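Local coordinates for protein ribulose bisphosphate carboxylase (Pyrococcus horikoshii, PDB 2D69) that probably adds carbon dioxide and water to ribulose 1,5-bisphosphate to give two molecules of 3-phosphoglycerate, as part of an archaeal AMP degradation pathway, at residues 116-124 / 290-301; 130-140 / 334-344. One frame throughout, in Å; residues are numbered along the deposited sequence.

Contact 1 of 2, residues 116-124 / 290-301; sequences KNLRLLDFH and RHGITMLALAKA. With SO4 (sulfate ion), chain G.
Two parallel beta bridges join Arg119 to Gly292 and Leu120 to Ile293. Gly292 N donates to Leu118 O, Leu120 N to Gly292 O, and Thr294 N to Leu120 O. Gly292 takes up backbone angles that would jam a CB against the preceding carbonyl.

Thr294 continues the polar link with its hydroxyl. Thr294 OG1 donates to Leu121 O over 2.9 Å, reaching it from above the carbonyl plane, and accepts from Ala297 N at 3.2 Å, an N-cap bond. Thr294 CG2 sits over the centre of the Arg119 guanidinium, 3.6 Å from Arg119 CZ. At the edge of that group, Arg119 NH1 makes a weak bond of 3.4 Å to O3 of a sulfate ion, probably from the crystallisation liquor.

The charged grip lies one helical turn beyond Ala297. Lys300 NZ forms a salt bridge of 2.8 Å with Asp122 OD1 on its syn side and donates to Phe123 O at 2.8 Å, almost in line with the C=O bond; a water links NZ to Asp122 OD2. The lysine chain bends at chi3 (-88°), which swings its amine round to these oxygens while CD lies over the Phe123 face, 4.0 Å from the centroid. Replacing Lys300 with a methionine would probably leave the Asp122 carboxylate without its counter-charge and Phe123 O without this donor.

Among apolar contacts, Ala297 CB meets Leu120 CD1 at 4.1 Å; helix 98-105 packs on Leu120, Phe123 and Ala301. Strand 292-293 thus extends the mixed sheet of the Rubisco N-terminal domain, and helix 295-305 of the alpha/beta barrel packs beside strand 115-124.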
loop_
_atom_site.group_PDB
_atom_site.type_symbol
_atom_site.label_atom_id
_atom_site.label_comp_id
_atom_site.label_asym_id
_atom_site.label_seq_id
_atom_site.Cartn_x
_atom_site.Cartn_y
_atom_site.Cartn_z
ATOM N N LYS A 116 33.205 13.588 42.299
ATOM C CA LYS A 116 32.283 13.467 43.425
ATOM C C LYS A 116 30.889 13.782 42.925
ATOM O O LYS A 116 29.917 13.142 43.321
ATOM C CB LYS A 116 32.689 14.412 44.577
ATOM C CG LYS A 116 32.300 13.939 45.973
ATOM C CD LYS A 116 33.288 14.366 47.083
ATOM C CE LYS A 116 32.581 14.348 48.471
ATOM N NZ LYS A 116 33.525 14.319 49.677
ATOM N N ASN A 117 30.801 14.803 42.077
ATOM C CA ASN A 117 29.526 15.304 41.597
ATOM C C ASN A 117 29.750 15.935 40.220
ATOM O O ASN A 117 30.801 16.509 39.979
ATOM C CB ASN A 117 28.996 16.388 42.532
ATOM C CG ASN A 117 28.386 15.823 43.818
ATOM O OD1 ASN A 117 27.419 15.051 43.778
ATOM N ND2 ASN A 117 28.977 16.183 44.970
ATOM N N LEU A 118 28.717 15.948 39.373
ATOM C CA LEU A 118 28.837 16.449 38.023
ATOM C C LEU A 118 27.464 16.949 37.580
ATOM O O LEU A 118 26.500 16.205 37.649
ATOM C CB LEU A 118 29.348 15.375 37.031
ATOM C CG LEU A 118 29.394 15.883 35.571
ATOM C CD1 LEU A 118 30.466 16.918 35.354
ATOM C CD2 LEU A 118 29.556 14.772 34.568
ATOM N N ARG A 119 27.410 18.202 37.140
ATOM C CA ARG A 119 26.163 18.794 36.683
ATOM C C ARG A 119 26.394 19.429 35.363
ATOM O O ARG A 119 27.295 20.235 35.233
ATOM C CB ARG A 119 25.698 19.843 37.692
ATOM C CG ARG A 119 24.210 20.131 37.617
ATOM C CD ARG A 119 23.731 21.266 38.545
ATOM N NE ARG A 119 22.281 21.243 38.658
ATOM C CZ ARG A 119 21.523 22.255 39.095
ATOM N NH1 ARG A 119 22.049 23.433 39.394
ATOM N NH2 ARG A 119 20.208 22.089 39.175
ATOM N N LEU A 120 25.561 19.123 34.366
ATOM C CA LEU A 120 25.640 19.805 33.114
ATOM C C LEU A 120 24.798 21.060 33.238
ATOM O O LEU A 120 23.612 20.969 33.440
ATOM C CB LEU A 120 25.139 18.861 32.026
ATOM C CG LEU A 120 24.705 19.194 30.582
ATOM C CD1 LEU A 120 24.701 20.613 30.147
ATOM C CD2 LEU A 120 25.470 18.315 29.617
ATOM N N LEU A 121 25.424 22.224 33.115
ATOM C CA LEU A 121 24.783 23.503 33.373
ATOM C C LEU A 121 24.096 24.112 32.167
ATOM O O LEU A 121 23.011 24.677 32.291
ATOM C CB LEU A 121 25.790 24.507 33.906
ATOM C CG LEU A 121 26.530 24.084 35.136
ATOM C CD1 LEU A 121 27.533 25.195 35.566
ATOM C CD2 LEU A 121 25.526 23.755 36.268
ATOM N N ASP A 122 24.737 24.019 31.012
ATOM C CA ASP A 122 24.242 24.618 29.773
ATOM C C ASP A 122 25.076 24.109 28.613
ATOM O O ASP A 122 26.183 23.625 28.794
ATOM C CB ASP A 122 24.380 26.160 29.841
ATOM C CG ASP A 122 23.380 26.914 28.941
ATOM O OD1 ASP A 122 22.584 26.289 28.218
ATOM O OD2 ASP A 122 23.311 28.174 28.894
ATOM N N PHE A 123 24.551 24.246 27.407
ATOM C CA PHE A 123 25.293 23.956 26.209
ATOM C C PHE A 123 24.923 25.046 25.165
ATOM O O PHE A 123 23.866 25.736 25.261
ATOM C CB PHE A 123 25.063 22.507 25.746
ATOM C CG PHE A 123 23.648 22.244 25.260
ATOM C CD1 PHE A 123 23.376 22.213 23.931
ATOM C CD2 PHE A 123 22.619 22.010 26.163
ATOM C CE1 PHE A 123 22.069 21.943 23.473
ATOM C CE2 PHE A 123 21.279 21.772 25.692
ATOM C CZ PHE A 123 21.037 21.743 24.377
ATOM N N HIS A 124 25.836 25.273 24.239
ATOM C CA HIS A 124 25.672 26.312 23.232
ATOM C C HIS A 124 25.936 25.655 21.863
ATOM O O HIS A 124 27.080 25.404 21.493
ATOM C CB HIS A 124 26.625 27.505 23.534
ATOM C CG HIS A 124 26.551 27.982 24.971
ATOM N ND1 HIS A 124 25.379 28.006 25.690
ATOM C CD2 HIS A 124 27.505 28.386 25.836
ATOM C CE1 HIS A 124 25.608 28.402 26.926
ATOM N NE2 HIS A 124 26.890 28.640 27.044
ATOM N N ARG A 290 24.343 20.125 42.845
ATOM C CA ARG A 290 25.716 19.679 42.629
ATOM C C ARG A 290 25.862 18.649 41.483
ATOM O O ARG A 290 26.981 18.350 41.052
ATOM C CB ARG A 290 26.219 19.001 43.890
ATOM C CG ARG A 290 26.129 19.806 45.186
ATOM C CD ARG A 290 27.242 19.439 46.136
ATOM N NE ARG A 290 26.847 19.251 47.506
ATOM C CZ ARG A 290 27.648 18.709 48.428
ATOM N NH1 ARG A 290 28.874 18.276 48.098
ATOM N NH2 ARG A 290 27.226 18.588 49.684
ATOM N N HIS A 291 24.735 18.069 41.059
ATOM C CA HIS A 291 24.750 16.847 40.247
ATOM C C HIS A 291 23.509 16.629 39.415
ATOM O O HIS A 291 22.380 16.658 39.955
ATOM C CB HIS A 291 24.901 15.599 41.117
ATOM C CG HIS A 291 25.335 14.380 40.354
ATOM N ND1 HIS A 291 24.471 13.358 40.012
ATOM C CD2 HIS A 291 26.549 14.020 39.873
ATOM C CE1 HIS A 291 25.139 12.427 39.351
ATOM N NE2 HIS A 291 26.408 12.795 39.275
ATOM N N GLY A 292 23.719 16.351 38.125
ATOM C CA GLY A 292 22.634 16.115 37.204
ATOM C C GLY A 292 22.622 17.028 36.004
ATOM O O GLY A 292 23.644 17.389 35.459
ATOM N N ILE A 293 21.437 17.338 35.538
ATOM C CA ILE A 293 21.282 18.208 34.390
ATOM C C ILE A 293 20.331 19.312 34.826
ATOM O O ILE A 293 19.309 19.036 35.457
ATOM C CB ILE A 293 20.690 17.424 33.224
ATOM C CG1 ILE A 293 21.507 16.163 32.895
ATOM C CG2 ILE A 293 20.569 18.307 31.964
ATOM C CD1 ILE A 293 20.795 15.307 31.857
ATOM N N THR A 294 20.651 20.563 34.503
ATOM C CA THR A 294 19.801 21.665 34.948
ATOM C C THR A 294 18.539 21.723 34.124
ATOM O O THR A 294 18.507 21.239 33.000
ATOM C CB THR A 294 20.507 22.999 34.810
ATOM O OG1 THR A 294 20.816 23.228 33.421
ATOM C CG2 THR A 294 21.838 23.022 35.568
ATOM N N MET A 295 17.500 22.346 34.685
ATOM C CA MET A 295 16.247 22.567 33.986
ATOM C C MET A 295 16.486 23.450 32.759
ATOM O O MET A 295 15.802 23.294 31.760
ATOM C CB MET A 295 15.143 23.190 34.886
ATOM C CG MET A 295 13.774 23.339 34.175
ATOM S SD MET A 295 13.096 21.723 33.688
ATOM C CE MET A 295 12.447 22.062 32.103
ATOM N N LEU A 296 17.469 24.353 32.836
ATOM C CA LEU A 296 17.808 25.229 31.712
ATOM C C LEU A 296 18.269 24.422 30.473
ATOM O O LEU A 296 17.848 24.701 29.345
ATOM C CB LEU A 296 18.892 26.220 32.115
ATOM C CG LEU A 296 19.507 27.048 30.970
ATOM C CD1 LEU A 296 18.395 27.867 30.323
ATOM C CD2 LEU A 296 20.603 27.972 31.496
ATOM N N ALA A 297 19.097 23.400 30.704
ATOM C CA ALA A 297 19.628 22.582 29.615
ATOM C C ALA A 297 18.543 21.712 28.996
ATOM O O ALA A 297 18.421 21.590 27.788
ATOM C CB ALA A 297 20.780 21.725 30.109
ATOM N N LEU A 298 17.735 21.120 29.862
ATOM C CA LEU A 298 16.588 20.341 29.452
ATOM C C LEU A 298 15.691 21.200 28.625
ATOM O O LEU A 298 15.271 20.798 27.561
ATOM C CB LEU A 298 15.824 19.882 30.657
ATOM C CG LEU A 298 15.029 18.605 30.642
ATOM C CD1 LEU A 298 14.678 18.218 32.102
ATOM C CD2 LEU A 298 13.760 18.787 29.854
ATOM N N ALA A 299 15.425 22.401 29.111
ATOM C CA ALA A 299 14.539 23.320 28.427
ATOM C C ALA A 299 15.091 23.710 27.046
ATOM O O ALA A 299 14.331 23.940 26.111
ATOM C CB ALA A 299 14.326 24.577 29.265
ATOM N N LYS A 300 16.407 23.844 26.955
ATOM C CA LYS A 300 17.052 24.243 25.715
ATOM C C LYS A 300 16.918 23.124 24.688
ATOM O O LYS A 300 16.608 23.357 23.537
ATOM C CB LYS A 300 18.527 24.583 25.972
ATOM C CG LYS A 300 19.351 24.922 24.752
ATOM C CD LYS A 300 20.673 25.575 25.127
ATOM C CE LYS A 300 20.620 27.103 25.282
ATOM N NZ LYS A 300 21.957 27.630 25.873
ATOM N N ALA A 301 17.243 21.907 25.092
ATOM C CA ALA A 301 16.975 20.757 24.234
ATOM C C ALA A 301 15.526 20.714 23.775
ATOM O O ALA A 301 15.245 20.495 22.586
ATOM C CB ALA A 301 17.354 19.481 24.934
HETATM S S SO4 G . 25.945 25.133 41.130
HETATM O O1 SO4 G . 25.444 24.761 42.453
HETATM O O2 SO4 G . 27.361 24.809 41.039
HETATM O O3 SO4 G . 25.214 24.391 40.100
HETATM O O4 SO4 G . 25.813 26.582 40.971
HETATM O O HOH W 1 21.461 30.039 27.650
#

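Contact 2 of 2, residues 130-140 / 334-344; sequences LRHFKGPQFGV and LSKWEHIRPVF
In the alpha/beta barrel of Rubisco, the loop from helix 323-334 to strand 344-348 lies against the chain between helices 127-130 and 139-147. Leu130 CD2 rests over the Trp337 indole, 3.6 Å from Trp337 NE1, in a CH-pi contact offset toward the rim. Leu130 CG, anti to the backbone nitrogen (chi1 -174°), carries both methyls to the indole and to Ile340.

His339 reads the turn from Leu130 to Phe133 edge-on. His339 NE2 donates to Phe133 O at 2.9 Å, with the oxygen in the ring plane, and weakly to Leu130 O, which also accepts from Phe133 N inside the turn.

Gly135 and Gly139, both with positive phi, allow the backbones to come close. A CB on Gly135 would collide with Ile340 CG2, and one on Gly139 with Pro342 O. Between them, Pro136 CG wedges against Val343 CG2 at 3.6 Å, while its CD meets Ile340 CG2 at 3.7 Å. The extended Arg341 side chain passes Pro136 O, to which NH1 donates weakly, and lays one guanidinium face over Gln137 O; its NH2 forms a salt bridge with Glu201 of a neighbouring subunit.

At the far end, Val140 N donates to Pro342 O at 2.9 Å, from above the carbonyl plane. Beside this bond, Val140 CG2 lies over the centre of the Phe344 ring, 4.2 Å from its centroid.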
loop_
_atom_site.group_PDB
_atom_site.type_symbol
_atom_site.label_atom_id
_atom_site.label_comp_id
_atom_site.label_asym_id
_atom_site.label_seq_id
_atom_site.Cartn_x
_atom_site.Cartn_y
_atom_site.Cartn_z
ATOM N N LEU A 130 22.660 23.815 15.036
ATOM C CA LEU A 130 21.324 24.272 15.386
ATOM C C LEU A 130 20.435 24.296 14.165
ATOM O O LEU A 130 19.198 24.105 14.273
ATOM C CB LEU A 130 21.430 25.699 15.967
ATOM C CG LEU A 130 20.143 26.313 16.535
ATOM C CD1 LEU A 130 19.550 25.411 17.556
ATOM C CD2 LEU A 130 20.414 27.712 17.156
ATOM N N ARG A 131 21.036 24.513 12.997
ATOM C CA ARG A 131 20.243 24.662 11.768
ATOM C C ARG A 131 19.530 23.340 11.366
ATOM O O ARG A 131 18.605 23.347 10.567
ATOM C CB ARG A 131 21.099 25.190 10.611
ATOM C CG ARG A 131 22.124 24.154 10.050
ATOM C CD ARG A 131 22.998 24.688 8.933
ATOM N NE ARG A 131 22.205 24.906 7.745
ATOM C CZ ARG A 131 22.507 25.755 6.766
ATOM N NH1 ARG A 131 23.618 26.475 6.819
ATOM N NH2 ARG A 131 21.696 25.862 5.715
ATOM N N HIS A 132 19.959 22.212 11.936
ATOM C CA HIS A 132 19.298 20.927 11.702
ATOM C C HIS A 132 18.198 20.610 12.730
ATOM O O HIS A 132 17.798 19.442 12.859
ATOM C CB HIS A 132 20.363 19.824 11.655
ATOM C CG HIS A 132 21.458 20.148 10.688
ATOM N ND1 HIS A 132 21.210 20.463 9.363
ATOM C CD2 HIS A 132 22.795 20.248 10.856
ATOM C CE1 HIS A 132 22.354 20.722 8.759
ATOM N NE2 HIS A 132 23.331 20.605 9.640
ATOM N N PHE A 133 17.764 21.648 13.468
ATOM C CA PHE A 133 16.596 21.605 14.322
ATOM C C PHE A 133 15.614 22.691 13.852
ATOM O O PHE A 133 16.012 23.781 13.459
ATOM C CB PHE A 133 16.952 21.790 15.745
ATOM C CG PHE A 133 17.787 20.637 16.292
ATOM C CD1 PHE A 133 19.114 20.598 16.075
ATOM C CD2 PHE A 133 17.182 19.550 16.860
ATOM C CE1 PHE A 133 19.868 19.513 16.508
ATOM C CE2 PHE A 133 17.931 18.465 17.313
ATOM C CZ PHE A 133 19.260 18.465 17.128
ATOM N N LYS A 134 14.348 22.343 13.905
ATOM C CA LYS A 134 13.249 23.232 13.480
ATOM C C LYS A 134 12.781 24.150 14.578
ATOM O O LYS A 134 12.239 25.225 14.303
ATOM C CB LYS A 134 12.044 22.423 13.006
ATOM C CG LYS A 134 12.277 21.764 11.646
ATOM C CD LYS A 134 11.030 20.956 11.203
ATOM C CE LYS A 134 10.991 19.577 11.823
ATOM N NZ LYS A 134 12.071 18.752 11.196
ATOM N N GLY A 135 12.958 23.723 15.814
ATOM C CA GLY A 135 12.382 24.424 16.937
ATOM C C GLY A 135 10.854 24.275 16.894
ATOM O O GLY A 135 10.358 23.433 16.201
ATOM N N PRO A 136 10.139 25.042 17.682
ATOM C CA PRO A 136 8.681 24.944 17.773
ATOM C C PRO A 136 7.956 25.285 16.491
ATOM O O PRO A 136 8.368 26.212 15.819
ATOM C CB PRO A 136 8.329 26.000 18.801
ATOM C CG PRO A 136 9.569 26.212 19.560
ATOM C CD PRO A 136 10.685 26.072 18.565
ATOM N N GLN A 137 6.860 24.579 16.208
ATOM C CA GLN A 137 6.150 24.770 14.999
ATOM C C GLN A 137 5.336 26.055 15.187
ATOM O O GLN A 137 5.215 26.867 14.275
ATOM C CB GLN A 137 5.234 23.574 14.675
ATOM C CG GLN A 137 4.262 23.877 13.542
ATOM C CD GLN A 137 3.320 22.732 13.155
ATOM O OE1 GLN A 137 2.489 22.913 12.257
ATOM N NE2 GLN A 137 3.441 21.571 13.808
ATOM N N PHE A 138 4.818 26.238 16.384
ATOM C CA PHE A 138 3.953 27.405 16.647
ATOM C C PHE A 138 4.654 28.469 17.503
ATOM O O PHE A 138 4.741 29.633 17.136
ATOM C CB PHE A 138 2.629 26.949 17.252
ATOM C CG PHE A 138 1.821 26.097 16.343
ATOM C CD1 PHE A 138 0.961 26.677 15.387
ATOM C CD2 PHE A 138 1.923 24.695 16.393
ATOM C CE1 PHE A 138 0.209 25.898 14.525
ATOM C CE2 PHE A 138 1.155 23.884 15.532
ATOM C CZ PHE A 138 0.305 24.500 14.569
ATOM N N GLY A 139 5.203 28.043 18.613
ATOM C CA GLY A 139 5.690 28.945 19.633
ATOM C C GLY A 139 4.636 29.877 20.171
ATOM O O GLY A 139 3.432 29.695 19.956
ATOM N N VAL A 140 5.113 30.947 20.779
ATOM C CA VAL A 140 4.254 31.951 21.380
ATOM C C VAL A 140 3.299 32.560 20.359
ATOM O O VAL A 140 2.083 32.604 20.602
ATOM C CB VAL A 140 5.131 33.050 22.071
ATOM C CG1 VAL A 140 4.254 34.227 22.599
ATOM C CG2 VAL A 140 5.914 32.433 23.244
ATOM N N LEU A 334 12.003 32.544 25.946
ATOM C CA LEU A 334 11.368 33.596 25.176
ATOM C C LEU A 334 12.353 34.389 24.340
ATOM O O LEU A 334 11.930 35.243 23.587
ATOM C CB LEU A 334 10.595 34.558 26.100
ATOM C CG LEU A 334 9.328 34.038 26.771
ATOM C CD1 LEU A 334 8.954 34.973 27.931
ATOM C CD2 LEU A 334 8.201 33.921 25.769
ATOM N N SER A 335 13.654 34.118 24.463
ATOM C CA SER A 335 14.674 34.906 23.798
ATOM C C SER A 335 14.727 34.560 22.312
ATOM O O SER A 335 14.343 33.460 21.889
ATOM C CB SER A 335 16.075 34.643 24.391
ATOM O OG SER A 335 16.442 33.297 24.138
ATOM N N LYS A 336 15.148 35.546 21.531
ATOM C CA LYS A 336 15.488 35.381 20.140
ATOM C C LYS A 336 16.667 34.410 20.055
ATOM O O LYS A 336 17.597 34.528 20.806
ATOM C CB LYS A 336 15.830 36.740 19.540
ATOM C CG LYS A 336 15.378 36.937 18.071
ATOM C CD LYS A 336 16.037 35.915 17.121
ATOM C CE LYS A 336 15.788 36.210 15.600
ATOM N NZ LYS A 336 16.771 35.528 14.757
ATOM N N TRP A 337 16.573 33.402 19.169
ATOM C CA TRP A 337 17.578 32.373 19.064
ATOM C C TRP A 337 17.556 31.844 17.652
ATOM O O TRP A 337 16.980 30.790 17.369
ATOM C CB TRP A 337 17.278 31.244 20.041
ATOM C CG TRP A 337 18.367 30.287 20.195
ATOM C CD1 TRP A 337 19.679 30.544 20.011
ATOM C CD2 TRP A 337 18.282 28.914 20.613
ATOM N NE1 TRP A 337 20.424 29.426 20.288
ATOM C CE2 TRP A 337 19.593 28.410 20.656
ATOM C CE3 TRP A 337 17.233 28.061 20.970
ATOM C CZ2 TRP A 337 19.896 27.105 21.056
ATOM C CZ3 TRP A 337 17.525 26.753 21.348
ATOM C CH2 TRP A 337 18.865 26.284 21.372
ATOM N N GLU A 338 18.176 32.612 16.761
ATOM C CA GLU A 338 18.155 32.339 15.341
ATOM C C GLU A 338 16.730 32.079 14.848
ATOM O O GLU A 338 15.841 32.854 15.140
ATOM C CB GLU A 338 19.104 31.179 15.004
ATOM C CG GLU A 338 20.550 31.336 15.518
ATOM C CD GLU A 338 21.408 32.346 14.759
ATOM O OE1 GLU A 338 20.919 32.970 13.840
ATOM O OE2 GLU A 338 22.582 32.512 15.084
ATOM N N HIS A 339 16.529 30.999 14.097
ATOM C CA HIS A 339 15.208 30.604 13.548
ATOM C C HIS A 339 14.274 29.863 14.563
ATOM O O HIS A 339 13.108 29.558 14.217
ATOM C CB HIS A 339 15.393 29.661 12.338
ATOM C CG HIS A 339 16.192 28.439 12.671
ATOM N ND1 HIS A 339 17.531 28.509 12.963
ATOM C CD2 HIS A 339 15.831 27.145 12.868
ATOM C CE1 HIS A 339 17.984 27.307 13.294
ATOM N NE2 HIS A 339 16.974 26.458 13.243
ATOM N N ILE A 340 14.786 29.540 15.756
ATOM C CA ILE A 340 13.999 28.832 16.753
ATOM C C ILE A 340 12.951 29.750 17.392
ATOM O O ILE A 340 13.268 30.722 18.056
ATOM C CB ILE A 340 14.869 28.257 17.796
ATOM C CG1 ILE A 340 15.990 27.391 17.169
ATOM C CG2 ILE A 340 14.071 27.480 18.794
ATOM C CD1 ILE A 340 15.565 26.165 16.430
ATOM N N ARG A 341 11.694 29.437 17.183
ATOM C CA ARG A 341 10.604 30.280 17.711
ATOM C C ARG A 341 10.589 30.267 19.237
ATOM O O ARG A 341 11.101 29.278 19.889
ATOM C CB ARG A 341 9.282 29.783 17.138
ATOM C CG ARG A 341 8.952 30.286 15.726
ATOM C CD ARG A 341 7.739 29.532 15.140
ATOM N NE ARG A 341 7.528 29.730 13.721
ATOM C CZ ARG A 341 8.115 29.052 12.713
ATOM N NH1 ARG A 341 8.967 28.044 12.911
ATOM N NH2 ARG A 341 7.807 29.374 11.480
ATOM N N PRO A 342 10.107 31.339 19.863
ATOM C CA PRO A 342 10.023 31.333 21.346
ATOM C C PRO A 342 8.912 30.396 21.875
ATOM O O PRO A 342 7.918 30.154 21.211
ATOM C CB PRO A 342 9.736 32.805 21.701
ATOM C CG PRO A 342 9.012 33.380 20.472
ATOM C CD PRO A 342 9.603 32.591 19.279
ATOM N N VAL A 343 9.131 29.884 23.067
ATOM C CA VAL A 343 8.311 28.902 23.784
ATOM C C VAL A 343 7.647 29.528 24.993
ATOM O O VAL A 343 8.296 30.240 25.781
ATOM C CB VAL A 343 9.238 27.755 24.271
ATOM C CG1 VAL A 343 8.530 26.788 25.242
ATOM C CG2 VAL A 343 9.890 27.025 23.054
ATOM N N PHE A 344 6.345 29.300 25.169
ATOM C CA PHE A 344 5.643 29.702 26.389
ATOM C C PHE A 344 6.152 28.986 27.622
ATOM O O PHE A 344 6.083 27.767 27.686
ATOM C CB PHE A 344 4.208 29.331 26.333
ATOM C CG PHE A 344 3.306 30.408 25.774
ATOM C CD1 PHE A 344 2.540 30.155 24.655
ATOM C CD2 PHE A 344 3.143 31.620 26.433
ATOM C CE1 PHE A 344 1.674 31.118 24.142
ATOM C CE2 PHE A 344 2.261 32.605 25.917
ATOM C CZ PHE A 344 1.535 32.338 24.780
HETATM O O HOH W 2 10.846 27.254 15.344
#

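Overall arrangement
Contact 1 ties strand 115-124 to the barrel; contact 2 ties the chain leading into helix 139-147 to a barrel loop. Each is partly buried about 13 Å from the chain centre, their own centres about 20 Å apart. Contact 1 joins regular elements, a strand edge and the start of a barrel helix, through sheet bonds and a salt bridge. Contact 2 joins mainly irregular chain, where backbone carbonyls met by His339 and Arg341 join packing of Leu130, Pro136 and Val140. Helix 295-305 relates to both: Lys300 CG packs 3.7 Å from Trp337 CH2, and Met304 touches Leu130. Two neighbouring subunits also engage contact 2, one holding Glu338 through Arg67, whereas one meets contact 1 at His291.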